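Local coordinates for Alpha/beta hydrolase fold-3 domain-containing protein (Enterococcus faecalis, PDB 2QRU), which is of unknown function but adopts the alpha/beta hydrolase fold and is probably a hydrolase, at residues V31-G36 with L62-L67; G37-T42 with L68-K73. All coordinates share one frame; numbering follows the deposited sequence.

Contact 1. Residues V31-G36 with L62-L67; sequences VYLHGG and LALDYL. With PO4 (phosphate ion), chain B.
The ring of His34 lies over one face of the Tyr66 ring in an offset stack. The centroids are 4.1 Å apart and the planes differ by only 16°. Tyr66 CE2 sits above the centre of the imidazole, while His34 NE2 falls toward the rim of the phenol. In both residues CG is placed between the backbone N and the carbonyl carbon (chi1 67° in His34, 58° in Tyr66), which turns the rings toward each other so that they overlap. The Tyr66 hydroxyl donates to the carbonyl of His34, with OH to O at 2.7 Å, approaching from above the carbonyl plane. His34 ND1 donates to Gly35 O at 2.6 Å, in the ring plane. Water 2 joins His34 NE2 to Tyr66 N.

N-terminal to the two rings, strands 28-33 and 59-64 pair in parallel. Tyr32 N donates to Leu62 O at 2.8 Å, and Leu64 N to Tyr32 O at 3.0 Å. Val31 CG1 meets Leu64 CD2 at 4.0 Å on the face covered by helix 74-93. On the other face the Tyr32 ring has Ala63 CB at its edge, and its hydroxyl bonds to Asp45. Where the strands part, water 1 bridges Tyr32 O, Leu64 O and, weakly, His34 N.

The His-Gly-Gly sequence resembles the oxyanion-hole motif of HSL-like hydrolases. Gly36 N donates to phosphate O4 at 2.7 Å. The phosphate probably comes from the crystallisation liquor. Stack, hydroxyl bond and ND1 bond would help to hold the turn that presents this N-H, consistent with an anion-binding role.

Contact 2. Residues G37-T42 with L68-K73; sequences GMIYGT and LAPNTK. With PO4 (phosphate ion), chain B; EDO (1,2-ethanediol), chain G.
Met38, a selenomethionine here, meets Ala69 through its backbone. Ala69 N donates to Met38 O at 2.7 Å, and the N-H lies in the carbonyl plane. The CB of Ala69 also rests against that oxygen. Ile39 packs beside this bond. Its CD1 touches Ala69 CB at 3.6 Å and lies near the Pro70 ring. The CG1 branch is anti to the carbonyl carbon (chi1 -52°), and chi2 of -86° turns CD1 toward Ala69. The CG2 branch touches Ala69 O at 3.4 Å. From the other segment, Leu68 spreads its two methyls along the backbone of 38-41: CD1 lies 3.7 Å from Ile39 O, and CD2 faces Tyr40 O.

Both segments are loops that follow parallel strands of the alpha/beta hydrolase sheet. Gly37 is the last residue of the His-Gly-Gly-Gly sequence, which in related hydrolases forms the oxyanion hole. Gly37 N donates to phosphate O4 at 2.7 Å. The same phosphate is held by Ala105 N and His249 NE2, beside the probable Ser-His-Asp triad. Further along, Thr42 N donates to ethanediol O2 at 3.0 Å, and the Tyr40 ring lies alongside both ligands, CE1 toward the phosphate and CE2 toward the ethanediol.

A second shell fixes both loops. Arg172 bonds to Ile39 O, Ala69 O and Asn71 OD1, so one guanidinium group ties the two segments together. Asp167 accepts from Gly41 N. The selenomethionine side chain runs to Tyr108 and Leu109 of helix 105-119. Thr72 N donates to Leu68 O at 3.0 Å across the turn that contains the cis peptide before Pro70. Lys73 NZ reaches back to Pro70 O at 2.8 Å, on a lone pair, and also bonds to Phe188 O.

Overall arrangement
The segments alternate along the chain: 31-36 runs straight into 37-42, and 62-67 into 68-73. Contact 1 joins the ends of two neighbouring parallel strands, 28-33 and 59-64, linked through helix 48-55. Contact 2 joins the loops that leave those strands, with the second leading into helix 74-93. Their centres are 11 Å apart, and contact 1 is the nearer to the middle of the chain. They touch directly where His34 CB packs on Thr42 O at 3.1 Å and Leu67 meets Thr72. Both also reach the same phosphate, through Gly36 and Gly37. Together they lead from the sheet core to the probable active site.

Contact 1. Residues V31-G36 with L62-L67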
loop_
_atom_site.group_PDB
_atom_site.type_symbol
_atom_site.label_atom_id
_atom_site.label_comp_id
_atom_site.label_asym_id
_atom_site.label_seq_id
_atom_site.Cartn_x
_atom_site.Cartn_y
_atom_site.Cartn_z
ATOM N N VAL A 31 4.699 -6.094 7.317
ATOM C CA VAL A 31 5.016 -4.693 7.016
ATOM C C VAL A 31 3.797 -4.107 6.312
ATOM O O VAL A 31 3.344 -4.657 5.296
ATOM C CB VAL A 31 6.277 -4.551 6.133
ATOM C CG1 VAL A 31 6.569 -3.061 5.876
ATOM C CG2 VAL A 31 7.471 -5.233 6.820
ATOM N N TYR A 32 3.253 -3.017 6.861
ATOM C CA TYR A 32 2.055 -2.397 6.323
ATOM C C TYR A 32 2.402 -1.113 5.556
ATOM O O TYR A 32 3.071 -0.221 6.117
ATOM C CB TYR A 32 1.082 -2.067 7.446
ATOM C CG TYR A 32 -0.079 -1.222 6.998
ATOM C CD1 TYR A 32 -1.102 -1.787 6.236
ATOM C CD2 TYR A 32 -0.151 0.144 7.324
ATOM C CE1 TYR A 32 -2.191 -1.031 5.808
ATOM C CE2 TYR A 32 -1.233 0.933 6.898
ATOM C CZ TYR A 32 -2.244 0.338 6.133
ATOM O OH TYR A 32 -3.319 1.082 5.690
ATOM N N LEU A 33 1.912 -1.022 4.317
ATOM C CA LEU A 33 2.104 0.157 3.436
ATOM C C LEU A 33 0.783 0.883 3.211
ATOM O O LEU A 33 -0.153 0.318 2.601
ATOM C CB LEU A 33 2.715 -0.247 2.087
ATOM C CG LEU A 33 4.049 -0.976 2.251
ATOM C CD1 LEU A 33 4.566 -1.438 0.911
ATOM C CD2 LEU A 33 5.107 -0.081 2.960
ATOM N N HIS A 34 0.732 2.140 3.647
ATOM C CA HIS A 34 -0.522 2.902 3.725
ATOM C C HIS A 34 -1.054 3.376 2.343
ATOM O O HIS A 34 -0.392 3.210 1.309
ATOM C CB HIS A 34 -0.340 4.104 4.672
ATOM C CG HIS A 34 0.611 5.160 4.160
ATOM N ND1 HIS A 34 0.283 6.030 3.140
ATOM C CD2 HIS A 34 1.866 5.491 4.545
ATOM C CE1 HIS A 34 1.284 6.882 2.941
ATOM N NE2 HIS A 34 2.265 6.568 3.771
ATOM N N GLY A 35 -2.259 3.954 2.337
ATOM C CA GLY A 35 -2.878 4.459 1.113
ATOM C C GLY A 35 -2.572 5.937 0.863
ATOM O O GLY A 35 -1.806 6.555 1.621
ATOM N N GLY A 36 -3.199 6.501 -0.176
ATOM C CA GLY A 36 -3.084 7.926 -0.469
ATOM C C GLY A 36 -2.505 8.252 -1.839
ATOM O O GLY A 36 -2.006 9.370 -2.046
ATOM N N LEU A 62 4.540 -3.627 11.353
ATOM C CA LEU A 62 5.519 -2.559 11.105
ATOM C C LEU A 62 4.902 -1.641 10.050
ATOM O O LEU A 62 4.916 -1.969 8.870
ATOM C CB LEU A 62 6.846 -3.162 10.609
ATOM C CG LEU A 62 7.421 -4.254 11.525
ATOM C CD1 LEU A 62 8.607 -4.941 10.899
ATOM C CD2 LEU A 62 7.779 -3.686 12.909
ATOM N N ALA A 63 4.321 -0.524 10.488
ATOM C CA ALA A 63 3.639 0.394 9.581
ATOM C C ALA A 63 4.667 1.414 9.104
ATOM O O ALA A 63 5.211 2.159 9.916
ATOM C CB ALA A 63 2.468 1.081 10.298
ATOM N N LEU A 64 4.945 1.434 7.803
ATOM C CA LEU A 64 6.189 2.047 7.315
ATOM C C LEU A 64 5.978 3.325 6.484
ATOM O O LEU A 64 5.053 3.401 5.664
ATOM C CB LEU A 64 6.962 0.983 6.477
ATOM C CG LEU A 64 8.400 1.248 6.045
ATOM C CD1 LEU A 64 9.310 1.500 7.271
ATOM C CD2 LEU A 64 8.970 0.104 5.157
ATOM N N ASP A 65 6.859 4.316 6.680
ATOM C CA ASP A 65 6.829 5.511 5.826
ATOM C C ASP A 65 7.328 5.193 4.425
ATOM O O ASP A 65 8.247 4.385 4.254
ATOM C CB ASP A 65 7.802 6.579 6.353
ATOM C CG ASP A 65 7.333 7.295 7.618
ATOM O OD1 ASP A 65 6.167 7.203 8.041
ATOM O OD2 ASP A 65 8.191 7.991 8.195
ATOM N N TYR A 66 6.795 5.909 3.434
ATOM C CA TYR A 66 7.442 5.983 2.135
ATOM C C TYR A 66 7.352 7.406 1.558
ATOM O O TYR A 66 6.495 8.211 1.969
ATOM C CB TYR A 66 6.870 4.901 1.217
ATOM C CG TYR A 66 5.364 4.961 0.991
ATOM C CD1 TYR A 66 4.810 5.889 0.076
ATOM C CD2 TYR A 66 4.485 4.080 1.677
ATOM C CE1 TYR A 66 3.443 5.939 -0.166
ATOM C CE2 TYR A 66 3.109 4.114 1.416
ATOM C CZ TYR A 66 2.592 5.025 0.496
ATOM O OH TYR A 66 1.237 5.039 0.225
ATOM N N LEU A 67 8.263 7.732 0.652
ATOM C CA LEU A 67 8.295 9.078 0.076
ATOM C C LEU A 67 7.057 9.345 -0.791
ATOM O O LEU A 67 6.477 8.400 -1.385
ATOM C CB LEU A 67 9.594 9.274 -0.728
ATOM C CG LEU A 67 10.851 9.314 0.149
ATOM C CD1 LEU A 67 12.072 9.318 -0.751
ATOM C CD2 LEU A 67 10.878 10.548 1.099
HETATM P P PO4 B . -5.551 5.661 -2.506
HETATM O O1 PO4 B . -6.105 5.198 -3.846
HETATM O O2 PO4 B . -5.691 7.177 -2.442
HETATM O O3 PO4 B . -6.393 5.123 -1.346
HETATM O O4 PO4 B . -4.114 5.178 -2.394
HETATM O O HOH W 1 2.484 2.568 5.844
HETATM O O HOH W 2 4.568 7.899 3.759
HETATM O O HOH W 3 0.245 7.491 -0.600
#

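Contact 2. Residues G37-T42 with L68-K73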
loop_
_atom_site.group_PDB
_atom_site.type_symbol
_atom_site.label_atom_id
_atom_site.label_comp_id
_atom_site.label_asym_id
_atom_site.label_seq_id
_atom_site.Cartn_x
_atom_site.Cartn_y
_atom_site.Cartn_z
ATOM N N GLY A 37 -2.565 7.302 -2.773
ATOM C CA GLY A 37 -2.165 7.597 -4.163
ATOM C C GLY A 37 -0.698 7.936 -4.412
ATOM O O GLY A 37 -0.366 8.450 -5.482
HETATM N N MSE A 38 0.167 7.639 -3.440
HETATM C CA MSE A 38 1.589 8.047 -3.449
HETATM C C MSE A 38 1.778 9.547 -3.469
HETATM O O MSE A 38 2.859 10.028 -3.814
HETATM C CB MSE A 38 2.376 7.374 -4.593
HETATM C CG MSE A 38 2.452 5.862 -4.364
HETATM SE SE MSE A 38 3.170 4.928 -5.962
HETATM C CE MSE A 38 1.596 5.124 -7.127
ATOM N N ILE A 39 0.711 10.277 -3.121
ATOM C CA ILE A 39 0.769 11.740 -2.991
ATOM C C ILE A 39 0.437 12.238 -1.571
ATOM O O ILE A 39 0.979 13.268 -1.120
ATOM C CB ILE A 39 -0.188 12.466 -3.986
ATOM C CG1 ILE A 39 0.012 11.996 -5.447
ATOM C CG2 ILE A 39 -0.111 13.992 -3.808
ATOM C CD1 ILE A 39 1.034 12.663 -6.179
ATOM N N TYR A 40 -0.481 11.560 -0.874
ATOM C CA TYR A 40 -0.814 11.950 0.493
ATOM C C TYR A 40 -0.851 10.745 1.441
ATOM O O TYR A 40 -0.606 9.622 1.027
ATOM C CB TYR A 40 -2.129 12.758 0.534
ATOM C CG TYR A 40 -3.425 11.959 0.447
ATOM C CD1 TYR A 40 -3.919 11.491 -0.780
ATOM C CD2 TYR A 40 -4.172 11.694 1.603
ATOM C CE1 TYR A 40 -5.119 10.751 -0.847
ATOM C CE2 TYR A 40 -5.366 10.960 1.553
ATOM C CZ TYR A 40 -5.846 10.511 0.335
ATOM O OH TYR A 40 -7.031 9.790 0.321
ATOM N N GLY A 41 -1.110 11.014 2.718
ATOM C CA GLY A 41 -1.436 9.941 3.659
ATOM C C GLY A 41 -0.311 9.573 4.598
ATOM O O GLY A 41 0.762 10.201 4.593
ATOM N N THR A 42 -0.554 8.525 5.390
ATOM C CA THR A 42 0.241 8.269 6.559
ATOM C C THR A 42 0.128 6.815 6.990
ATOM O O THR A 42 -0.942 6.218 6.876
ATOM C CB THR A 42 -0.238 9.207 7.711
ATOM O OG1 THR A 42 0.444 8.882 8.922
ATOM C CG2 THR A 42 -1.748 9.066 7.941
ATOM N N LEU A 68 6.676 10.626 -0.888
ATOM C CA LEU A 68 5.460 11.007 -1.594
ATOM C C LEU A 68 5.765 11.920 -2.765
ATOM O O LEU A 68 6.670 12.761 -2.695
ATOM C CB LEU A 68 4.451 11.694 -0.668
ATOM C CG LEU A 68 4.018 10.900 0.572
ATOM C CD1 LEU A 68 3.146 11.768 1.453
ATOM C CD2 LEU A 68 3.298 9.598 0.163
ATOM N N ALA A 69 4.997 11.705 -3.829
ATOM C CA ALA A 69 5.016 12.528 -5.038
ATOM C C ALA A 69 4.145 13.775 -4.831
ATOM O O ALA A 69 3.287 13.797 -3.929
ATOM C CB ALA A 69 4.532 11.687 -6.244
ATOM N N PRO A 70 4.367 14.842 -5.633
ATOM C CA PRO A 70 5.365 15.005 -6.705
ATOM C C PRO A 70 6.778 15.277 -6.189
ATOM O O PRO A 70 7.717 15.320 -7.003
ATOM C CB PRO A 70 4.855 16.238 -7.474
ATOM C CG PRO A 70 4.196 17.089 -6.380
ATOM C CD PRO A 70 3.573 16.073 -5.416
ATOM N N ASN A 71 6.908 15.508 -4.869
ATOM C CA ASN A 71 8.183 15.865 -4.214
ATOM C C ASN A 71 9.271 14.849 -4.549
ATOM O O ASN A 71 10.410 15.226 -4.838
ATOM C CB ASN A 71 8.009 15.994 -2.698
ATOM C CG ASN A 71 6.871 16.917 -2.316
ATOM O OD1 ASN A 71 5.770 16.826 -2.860
ATOM N ND2 ASN A 71 7.125 17.808 -1.357
ATOM N N THR A 72 8.887 13.568 -4.579
ATOM C CA THR A 72 9.756 12.472 -4.987
ATOM C C THR A 72 8.998 11.666 -6.051
ATOM O O THR A 72 7.816 11.377 -5.859
ATOM C CB THR A 72 10.093 11.559 -3.789
ATOM O OG1 THR A 72 10.757 12.332 -2.770
ATOM C CG2 THR A 72 10.987 10.422 -4.219
ATOM N N LYS A 73 9.667 11.345 -7.167
ATOM C CA LYS A 73 9.036 10.642 -8.309
ATOM C C LYS A 73 8.938 9.140 -8.051
ATOM O O LYS A 73 9.662 8.619 -7.207
ATOM C CB LYS A 73 9.798 10.923 -9.620
ATOM C CG LYS A 73 9.869 12.411 -9.979
ATOM C CD LYS A 73 8.527 13.111 -9.727
ATOM C CE LYS A 73 8.574 14.546 -10.240
ATOM N NZ LYS A 73 7.425 15.355 -9.764
HETATM P P PO4 B . -5.551 5.661 -2.506
HETATM O O1 PO4 B . -6.105 5.198 -3.846
HETATM O O2 PO4 B . -5.691 7.177 -2.442
HETATM O O3 PO4 B . -6.393 5.123 -1.346
HETATM O O4 PO4 B . -4.114 5.178 -2.394
HETATM C C1 EDO G . -5.714 7.528 4.117
HETATM O O1 EDO G . -6.021 6.383 3.295
HETATM C C2 EDO G . -4.313 7.998 3.689
HETATM O O2 EDO G . -3.233 7.569 4.525
#